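Local coordinates for ESX-5 secretion-associated protein EspG5 (Mycobacterium marinum, PDB 6VJ5) that acts as a specific cytoplasmic chaperone for cognate PE/PPE proteins, preventing aggregation of PE/PPE dimers and enabling secretion of LipY and PE31/PPE18, at residues G60-G64 / D65-E69; V280-K283 / T284-T288; R27-A30 / P31-C35. All coordinates share one frame; numbering follows the deposited sequence.

Along the chain contact 3 (R27-C35) comes first, in the loop between helices 14-23 and 51-58; contact 1 (G60-E69) follows as the small hairpin between helices 51-58 and 69-79, and contact 2 (V280-T288) closes the series at the end of helix 275-286. None touches another: nearest atoms of contacts 1 and 3 are about 12 Å apart, those of contacts 2 and 3 about 11 Å, those of contacts 1 and 2 about 25 Å. Contacts 1 and 3 both lean on helix 14-23. Contacts 2 and 3 pack on the large antiparallel sheet. Contact 3 alone meets the chain of another protein, so its loop, unlike the peripheral hairpin, lies at the interface with a partner.

Contact 1: G60-G64 / D65-E69; sequences GIVVG and DTVNE
A beta hairpin with a two-residue loop, G64-D65, closed by a type II' turn from V63 to T66, makes up this contact, and V62 CG2 meets V67 CG2 across it at 3.9 Å. V62 and V67 are the antiparallel non-hydrogen-bonded pair, their side chains on the same face; V63 and T66 are the hydrogen-bonded pair, with side chains on the other. G64 occupies the first corner of the turn, at a positive phi (62°).

V63 and T66 grip each other through both backbones. V63 N donates to T66 O at 2.7 Å, and T66 N returns a bond to V63 O at 2.9 Å, arriving from above the carbonyl plane. V63 O takes a second bond, from T66 OG1 at 3.1 Å; this one lies in the plane, on a lone pair. With chi1 at 76°, the hydroxyl of T66 sits between its own backbone N and carbonyl carbon and turns back over the turn, so that one carbonyl is held by two donors of the same residue.

Past the V62/V67 pair, just beyond the strands, N68 N donates to I61 O at 2.7 Å, and V67 CA brings a CA-H...O contact to the same oxygen at 3.5 Å. N68 is also the N-cap of the helix that follows: its OD1 makes weak hydrogen bonds to the backbone N of Q70 and V71.

The hairpin links helices 51-58 and 69-79. G60 ends the first in a Schellman motif, and R57 NE of that helix donates to G64 O. On the inner face V62 and V67 both rest on L23 of helix 14-23, with I61 and V62 packed on L20.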
ATOM      1  N   GLY C  60     -16.755  14.301  19.408  1.00 81.38           N
ATOM      2  CA  GLY C  60     -16.133  13.722  20.579  1.00 86.76           C
ATOM      3  C   GLY C  60     -15.499  12.368  20.361  1.00 77.32           C
ATOM      4  O   GLY C  60     -14.945  11.801  21.313  1.00 76.57           O
ATOM      5  N   ILE C  61     -15.568  11.828  19.144  1.00 72.97           N
ATOM      6  CA  ILE C  61     -14.972  10.524  18.868  1.00 85.15           C
ATOM      7  C   ILE C  61     -13.476  10.557  19.142  1.00 86.86           C
ATOM      8  O   ILE C  61     -12.904   9.599  19.677  1.00 78.83           O
ATOM      9  CB  ILE C  61     -15.267  10.107  17.416  1.00 92.71           C
ATOM     10  CG1 ILE C  61     -16.775  10.100  17.162  1.00 78.64           C
ATOM     11  CG2 ILE C  61     -14.664   8.743  17.117  1.00 87.37           C
ATOM     12  CD1 ILE C  61     -17.144   9.890  15.709  1.00 85.84           C
ATOM     13  N   VAL C  62     -12.820  11.651  18.770  1.00 86.69           N
ATOM     14  CA  VAL C  62     -11.405  11.858  19.035  1.00 88.36           C
ATOM     15  C   VAL C  62     -11.279  13.120  19.873  1.00 86.65           C
ATOM     16  O   VAL C  62     -11.712  14.200  19.448  1.00 81.24           O
ATOM     17  CB  VAL C  62     -10.588  11.973  17.739  1.00 91.31           C
ATOM     18  CG1 VAL C  62      -9.184  12.465  18.049  1.00 85.81           C
ATOM     19  CG2 VAL C  62     -10.547  10.633  17.022  1.00 90.58           C
ATOM     20  N   VAL C  63     -10.706  12.982  21.062  1.00 87.93           N
ATOM     21  CA  VAL C  63     -10.440  14.109  21.945  1.00 93.33           C
ATOM     22  C   VAL C  63      -8.963  14.446  21.791  1.00 89.22           C
ATOM     23  O   VAL C  63      -8.092  13.671  22.200  1.00 81.68           O
ATOM     24  CB  VAL C  63     -10.802  13.789  23.402  1.00 92.64           C
ATOM     25  CG1 VAL C  63     -10.954  15.076  24.196  1.00 94.90           C
ATOM     26  CG2 VAL C  63     -12.075  12.956  23.457  1.00 87.93           C
ATOM     27  N   GLY C  64      -8.679  15.594  21.182  1.00 89.61           N
ATOM     28  CA  GLY C  64      -7.315  15.953  20.854  1.00 82.78           C
ATOM     29  C   GLY C  64      -6.701  14.970  19.881  1.00 88.48           C
ATOM     30  O   GLY C  64      -6.965  15.028  18.676  1.00 90.19           O
ATOM     31  N   ASP C  65      -5.875  14.059  20.397  1.00 87.09           N
ATOM     32  CA  ASP C  65      -5.290  12.990  19.597  1.00 83.80           C
ATOM     33  C   ASP C  65      -5.633  11.614  20.152  1.00 81.60           C
ATOM     34  O   ASP C  65      -5.133  10.604  19.642  1.00 80.50           O
ATOM     35  CB  ASP C  65      -3.770  13.154  19.515  1.00 93.99           C
ATOM     36  CG  ASP C  65      -3.360  14.376  18.718  1.00105.40           C
ATOM     37  OD1 ASP C  65      -4.002  14.651  17.681  1.00 98.99           O
ATOM     38  OD2 ASP C  65      -2.403  15.063  19.128  1.00105.48           O
ATOM     39  N   THR C  66      -6.463  11.546  21.185  1.00 82.54           N
ATOM     40  CA  THR C  66      -6.843  10.289  21.812  1.00 85.69           C
ATOM     41  C   THR C  66      -8.282   9.970  21.432  1.00 87.08           C
ATOM     42  O   THR C  66      -9.153  10.846  21.484  1.00 85.01           O
ATOM     43  CB  THR C  66      -6.688  10.361  23.334  1.00 82.47           C
ATOM     44  OG1 THR C  66      -7.775  11.107  23.894  1.00 79.15           O
ATOM     45  CG2 THR C  66      -5.366  11.033  23.702  1.00 72.71           C
ATOM     46  N   VAL C  67      -8.522   8.731  21.031  1.00 81.63           N
ATOM     47  CA  VAL C  67      -9.861   8.292  20.663  1.00 84.58           C
ATOM     48  C   VAL C  67     -10.658   8.017  21.929  1.00 76.19           C
ATOM     49  O   VAL C  67     -10.150   7.412  22.880  1.00 71.26           O
ATOM     50  CB  VAL C  67      -9.786   7.043  19.764  1.00 78.66           C
ATOM     51  CG1 VAL C  67     -11.179   6.507  19.480  1.00 77.78           C
ATOM     52  CG2 VAL C  67      -9.062   7.361  18.461  1.00 79.09           C
ATOM     53  N   ASN C  68     -11.902   8.499  21.960  1.00 84.03           N
ATOM     54  CA  ASN C  68     -12.850   8.138  23.008  1.00 79.18           C
ATOM     55  C   ASN C  68     -12.671   6.674  23.390  1.00 78.97           C
ATOM     56  O   ASN C  68     -12.623   5.798  22.523  1.00 81.24           O
ATOM     57  CB  ASN C  68     -14.276   8.409  22.512  1.00 76.49           C
ATOM     58  CG  ASN C  68     -15.334   8.060  23.535  1.00 71.69           C
ATOM     59  OD1 ASN C  68     -15.427   6.918  23.980  1.00 74.23           O
ATOM     60  ND2 ASN C  68     -16.149   9.042  23.903  1.00 84.03           N
ATOM     61  N   GLU C  69     -12.542   6.415  24.694  1.00 77.00           N
ATOM     62  CA  GLU C  69     -12.084   5.095  25.122  1.00 80.86           C
ATOM     63  C   GLU C  69     -13.160   4.029  24.952  1.00 75.48           C
ATOM     64  O   GLU C  69     -12.834   2.867  24.681  1.00 71.00           O
ATOM     65  CB  GLU C  69     -11.603   5.144  26.574  1.00 76.40           C
ATOM     66  CG  GLU C  69     -11.130   3.801  27.122  1.00 80.30           C
ATOM     67  CD  GLU C  69     -10.167   3.072  26.191  1.00 91.13           C
ATOM     68  OE1 GLU C  69      -9.201   3.697  25.700  1.00 86.64           O
ATOM     69  OE2 GLU C  69     -10.384   1.867  25.950  1.00 89.17           O
TER

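Contact 2: V280-K283 / T284-T288; sequences VGVK and TVLDT
T284 OG1 sits 2.8 Å from V280 O and donates to it, while T284 N reaches the same carbonyl at 2.9 Å. The two donors come from opposite faces of its plane. Chi1 of -61° puts the hydroxyl beside the threonine's own backbone N, folded back over the preceding turn. One residue before T284, the K283 side chain runs out extended until its last torsion and crosses D287, one turn ahead of it: K283 CG lies 3.2 Å from D287 OD2, nearer than the ammonium, whose NZ makes only a long salt bridge of 3.9 Å to that oxygen.

These side chains ride on the last turns of helix 275-286, where backbone bonds run from each N-H to the carbonyl four residues earlier: V285 N to G281 O, L286 N to V282 O and D287 N to K283 O. Next, T288 OG1 donates to V285 O at 2.6 Å, joined from the same face by the longer bond from T288 N.

On the buried side V282 CG1 approaches L286 CD1 at 4.2 Å. Both residues pack on I150 of helix 147-159, and V282 also meets L242 of strand 234-247. V280 and T284 lie against Y255 of strand 250-256.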
ATOM      1  N   VAL C 280     -32.081 -22.657  12.930  1.00 67.41           N
ATOM      2  CA  VAL C 280     -31.299 -23.875  12.751  1.00 71.79           C
ATOM      3  C   VAL C 280     -30.130 -23.624  11.812  1.00 69.02           C
ATOM      4  O   VAL C 280     -29.037 -24.176  11.995  1.00 63.89           O
ATOM      5  CB  VAL C 280     -32.195 -25.015  12.234  1.00 76.29           C
ATOM      6  CG1 VAL C 280     -31.353 -26.236  11.873  1.00 61.02           C
ATOM      7  CG2 VAL C 280     -33.254 -25.376  13.263  1.00 76.81           C
ATOM      8  N   GLY C 281     -30.335 -22.789  10.792  1.00 69.84           N
ATOM      9  CA  GLY C 281     -29.271 -22.540   9.835  1.00 64.62           C
ATOM     10  C   GLY C 281     -28.133 -21.738  10.430  1.00 58.03           C
ATOM     11  O   GLY C 281     -26.960 -22.023  10.170  1.00 55.07           O
ATOM     12  N   VAL C 282     -28.459 -20.725  11.234  1.00 59.85           N
ATOM     13  CA  VAL C 282     -27.425 -19.949  11.913  1.00 56.85           C
ATOM     14  C   VAL C 282     -26.612 -20.852  12.830  1.00 64.75           C
ATOM     15  O   VAL C 282     -25.376 -20.826  12.829  1.00 62.10           O
ATOM     16  CB  VAL C 282     -28.056 -18.777  12.688  1.00 65.50           C
ATOM     17  CG1 VAL C 282     -27.023 -18.130  13.604  1.00 64.05           C
ATOM     18  CG2 VAL C 282     -28.657 -17.769  11.716  1.00 54.39           C
ATOM     19  N   LYS C 283     -27.301 -21.666  13.632  1.00 64.23           N
ATOM     20  CA  LYS C 283     -26.604 -22.595  14.511  1.00 67.97           C
ATOM     21  C   LYS C 283     -25.695 -23.524  13.717  1.00 66.74           C
ATOM     22  O   LYS C 283     -24.578 -23.831  14.148  1.00 66.69           O
ATOM     23  CB  LYS C 283     -27.614 -23.407  15.318  1.00 69.29           C
ATOM     24  CG  LYS C 283     -26.981 -24.327  16.349  1.00 78.25           C
ATOM     25  CD  LYS C 283     -28.009 -25.259  16.973  1.00 90.06           C
ATOM     26  CE  LYS C 283     -27.368 -26.147  18.027  1.00 86.71           C
ATOM     27  NZ  LYS C 283     -26.913 -25.350  19.202  1.00 96.10           N
ATOM     28  N   THR C 284     -26.162 -23.988  12.554  1.00 62.84           N
ATOM     29  CA  THR C 284     -25.374 -24.921  11.755  1.00 66.05           C
ATOM     30  C   THR C 284     -24.124 -24.261  11.197  1.00 64.34           C
ATOM     31  O   THR C 284     -23.098 -24.929  11.023  1.00 56.31           O
ATOM     32  CB  THR C 284     -26.225 -25.482  10.617  1.00 63.45           C
ATOM     33  OG1 THR C 284     -27.345 -26.193  11.161  1.00 63.33           O
ATOM     34  CG2 THR C 284     -25.406 -26.417   9.751  1.00 59.84           C
ATOM     35  N   VAL C 285     -24.200 -22.966  10.901  1.00 62.82           N
ATOM     36  CA  VAL C 285     -23.009 -22.219  10.515  1.00 65.14           C
ATOM     37  C   VAL C 285     -22.013 -22.201  11.664  1.00 66.89           C
ATOM     38  O   VAL C 285     -20.831 -22.522  11.495  1.00 68.61           O
ATOM     39  CB  VAL C 285     -23.401 -20.793  10.086  1.00 66.49           C
ATOM     40  CG1 VAL C 285     -22.167 -19.917   9.970  1.00 55.31           C
ATOM     41  CG2 VAL C 285     -24.179 -20.827   8.778  1.00 65.30           C
ATOM     42  N   LEU C 286     -22.485 -21.835  12.859  1.00 66.62           N
ATOM     43  CA  LEU C 286     -21.587 -21.678  13.996  1.00 58.39           C
ATOM     44  C   LEU C 286     -21.015 -23.010  14.457  1.00 59.20           C
ATOM     45  O   LEU C 286     -19.891 -23.054  14.970  1.00 67.01           O
ATOM     46  CB  LEU C 286     -22.324 -20.995  15.148  1.00 60.92           C
ATOM     47  CG  LEU C 286     -22.823 -19.581  14.848  1.00 66.91           C
ATOM     48  CD1 LEU C 286     -23.658 -19.029  15.992  1.00 74.71           C
ATOM     49  CD2 LEU C 286     -21.644 -18.656  14.549  1.00 67.47           C
ATOM     50  N   ASP C 287     -21.757 -24.100  14.286  1.00 64.03           N
ATOM     51  CA  ASP C 287     -21.261 -25.401  14.716  1.00 66.61           C
ATOM     52  C   ASP C 287     -20.309 -26.028  13.708  1.00 57.49           C
ATOM     53  O   ASP C 287     -19.730 -27.080  14.004  1.00 64.54           O
ATOM     54  CB  ASP C 287     -22.433 -26.345  14.993  1.00 73.75           C
ATOM     55  CG  ASP C 287     -23.259 -25.905  16.191  1.00 79.73           C
ATOM     56  OD1 ASP C 287     -22.722 -25.159  17.035  1.00 80.63           O
ATOM     57  OD2 ASP C 287     -24.438 -26.303  16.291  1.00 87.44           O
ATOM     58  N   THR C 288     -20.126 -25.411  12.539  1.00 68.85           N
ATOM     59  CA  THR C 288     -19.144 -25.862  11.562  1.00 69.32           C
ATOM     60  C   THR C 288     -17.851 -25.055  11.621  1.00 63.02           C
ATOM     61  O   THR C 288     -16.982 -25.227  10.761  1.00 62.22           O
ATOM     62  CB  THR C 288     -19.718 -25.802  10.145  1.00 65.42           C
ATOM     63  OG1 THR C 288     -20.192 -24.478   9.864  1.00 61.90           O
ATOM     64  CG2 THR C 288     -20.853 -26.802   9.984  1.00 57.69           C
TER

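Contact 3: R27-A30 / P31-C35; sequences RHVA and PELRC
V29, A30 and L33 come together where the loop after helix 14-23 winds into a single 3-10 turn, residues 31-33, with P31 as its first residue. The turn lies on the large antiparallel sheet and is buried for the most part.

V29 CG2 meets L33 CD1 at 3.9 Å in an apolar contact, the two side chains crossing at about a right angle. V29 CG2 is the methyl lodged between the valine's N and C (chi1 -68°), and it is the one that faces the leucine. A30 CB stands 4.3 Å from the same L33 CD1, so a single leucine methyl serves both residues. Beneath them A30 and L33 share V119 of strand 115-123, while V29 packs against F17 and Q21 of helix 14-23.

Backbone bonding across the turn is slight. L33 N donates to A30 O at 3.3 Å, from well above the carbonyl plane (56° out of it), a long and poorly directed bond. The tighter one follows it: R34 N to P31 O at 2.8 Å, after which R34 leaves the turn with positive phi.

Charged groups tie the turn to its surroundings: E32 OE2 forms a salt bridge with R228 and a hydrogen bond with Y226 OH, which would be expected to keep the carboxylate ionised, and R34 NH1 bonds to the carbonyl oxygens of G97 and D110. Residues H28, P31 and E32 pack against the chain of another protein in the assembly, consistent with a chaperone that binds partner proteins.

The E32 chain bends at chi2 (83°), which curls the carboxylate back toward the preceding residues and leaves OE1 3.5 Å from A30 CB.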
ATOM      1  N   ARG C  27      -4.254  -2.698  12.002  1.00 74.26           N
ATOM      2  CA  ARG C  27      -3.876  -2.939  10.614  1.00 71.53           C
ATOM      3  C   ARG C  27      -5.099  -3.252   9.763  1.00 72.29           C
ATOM      4  O   ARG C  27      -5.402  -2.540   8.799  1.00 63.21           O
ATOM      5  CB  ARG C  27      -2.859  -4.080  10.544  1.00 77.87           C
ATOM      6  CG  ARG C  27      -2.387  -4.412   9.138  1.00 97.09           C
ATOM      7  CD  ARG C  27      -1.381  -5.559   9.143  1.00101.11           C
ATOM      8  NE  ARG C  27      -0.142  -5.203   9.831  1.00106.27           N
ATOM      9  CZ  ARG C  27       0.870  -6.042  10.034  1.00110.98           C
ATOM     10  NH1 ARG C  27       0.791  -7.293   9.605  1.00109.61           N
ATOM     11  NH2 ARG C  27       1.960  -5.629  10.668  1.00117.43           N
ATOM     12  N   HIS C  28      -5.810  -4.320  10.094  1.00 77.19           N
ATOM     13  CA  HIS C  28      -6.979  -4.734   9.340  1.00 75.94           C
ATOM     14  C   HIS C  28      -8.120  -5.061  10.292  1.00 73.94           C
ATOM     15  O   HIS C  28      -7.914  -5.506  11.424  1.00 70.17           O
ATOM     16  CB  HIS C  28      -6.674  -5.953   8.424  1.00 77.26           C
ATOM     17  CG  HIS C  28      -6.225  -7.187   9.151  1.00 82.18           C
ATOM     18  ND1 HIS C  28      -4.915  -7.402   9.528  1.00 89.25           N
ATOM     19  CD2 HIS C  28      -6.909  -8.294   9.524  1.00 81.34           C
ATOM     20  CE1 HIS C  28      -4.818  -8.579  10.123  1.00 86.35           C
ATOM     21  NE2 HIS C  28      -6.014  -9.140  10.134  1.00 80.89           N
ATOM     22  N   VAL C  29      -9.335  -4.782   9.826  1.00 78.96           N
ATOM     23  CA  VAL C  29     -10.547  -5.295  10.452  1.00 70.19           C
ATOM     24  C   VAL C  29     -11.119  -6.325   9.489  1.00 58.81           C
ATOM     25  O   VAL C  29     -10.436  -6.762   8.555  1.00 66.08           O
ATOM     26  CB  VAL C  29     -11.552  -4.177  10.761  1.00 67.15           C
ATOM     27  CG1 VAL C  29     -11.000  -3.287  11.864  1.00 65.77           C
ATOM     28  CG2 VAL C  29     -11.855  -3.374   9.514  1.00 63.54           C
ATOM     29  N   ALA C  30     -12.373  -6.708   9.690  1.00 66.80           N
ATOM     30  CA  ALA C  30     -13.013  -7.651   8.788  1.00 56.67           C
ATOM     31  C   ALA C  30     -12.893  -7.153   7.347  1.00 47.59           C
ATOM     32  O   ALA C  30     -13.160  -5.971   7.084  1.00 48.92           O
ATOM     33  CB  ALA C  30     -14.484  -7.832   9.159  1.00 59.20           C
ATOM     34  N   PRO C  31     -12.490  -8.004   6.404  1.00 44.09           N
ATOM     35  CA  PRO C  31     -12.442  -7.561   4.999  1.00 46.96           C
ATOM     36  C   PRO C  31     -13.793  -7.124   4.462  1.00 53.25           C
ATOM     37  O   PRO C  31     -13.840  -6.318   3.525  1.00 47.29           O
ATOM     38  CB  PRO C  31     -11.911  -8.795   4.253  1.00 50.82           C
ATOM     39  CG  PRO C  31     -12.232  -9.962   5.150  1.00 51.66           C
ATOM     40  CD  PRO C  31     -12.167  -9.436   6.560  1.00 45.86           C
ATOM     41  N   GLU C  32     -14.897  -7.620   5.030  1.00 52.66           N
ATOM     42  CA  GLU C  32     -16.213  -7.295   4.486  1.00 47.90           C
ATOM     43  C   GLU C  32     -16.547  -5.815   4.634  1.00 49.76           C
ATOM     44  O   GLU C  32     -17.345  -5.283   3.855  1.00 50.75           O
ATOM     45  CB  GLU C  32     -17.290  -8.139   5.165  1.00 54.09           C
ATOM     46  CG  GLU C  32     -17.248  -9.613   4.807  1.00 45.63           C
ATOM     47  CD  GLU C  32     -16.252 -10.387   5.631  1.00 56.13           C
ATOM     48  OE1 GLU C  32     -15.554  -9.759   6.448  1.00 53.49           O
ATOM     49  OE2 GLU C  32     -16.170 -11.622   5.464  1.00 43.61           O
ATOM     50  N   LEU C  33     -15.971  -5.140   5.626  1.00 50.72           N
ATOM     51  CA  LEU C  33     -16.137  -3.696   5.737  1.00 46.26           C
ATOM     52  C   LEU C  33     -15.360  -2.942   4.671  1.00 50.52           C
ATOM     53  O   LEU C  33     -15.598  -1.742   4.484  1.00 46.19           O
ATOM     54  CB  LEU C  33     -15.697  -3.233   7.121  1.00 55.49           C
ATOM     55  CG  LEU C  33     -16.555  -3.762   8.269  1.00 56.67           C
ATOM     56  CD1 LEU C  33     -15.788  -3.708   9.568  1.00 56.89           C
ATOM     57  CD2 LEU C  33     -17.834  -2.945   8.353  1.00 62.95           C
ATOM     58  N   ARG C  34     -14.432  -3.618   3.992  1.00 46.13           N
ATOM     59  CA  ARG C  34     -13.726  -3.070   2.840  1.00 50.82           C
ATOM     60  C   ARG C  34     -13.190  -1.671   3.128  1.00 48.20           C
ATOM     61  O   ARG C  34     -13.427  -0.716   2.383  1.00 51.93           O
ATOM     62  CB  ARG C  34     -14.637  -3.076   1.614  1.00 50.26           C
ATOM     63  CG  ARG C  34     -13.918  -2.907   0.295  1.00 55.05           C
ATOM     64  CD  ARG C  34     -14.854  -3.172  -0.870  1.00 56.40           C
ATOM     65  NE  ARG C  34     -14.996  -4.594  -1.181  1.00 52.53           N
ATOM     66  CZ  ARG C  34     -15.651  -5.057  -2.242  1.00 47.55           C
ATOM     67  NH1 ARG C  34     -16.222  -4.206  -3.080  1.00 48.91           N
ATOM     68  NH2 ARG C  34     -15.741  -6.361  -2.464  1.00 48.03           N
ATOM     69  N   CYS C  35     -12.440  -1.552   4.216  1.00 60.22           N
ATOM     70  CA  CYS C  35     -11.762  -0.300   4.515  1.00 65.27           C
ATOM     71  C   CYS C  35     -10.345  -0.318   3.960  1.00 55.47           C
ATOM     72  O   CYS C  35      -9.811  -1.363   3.581  1.00 57.20           O
ATOM     73  CB  CYS C  35     -11.735  -0.057   6.019  1.00 63.67           C
ATOM     74  SG  CYS C  35     -13.373   0.192   6.714  1.00 85.82           S
TER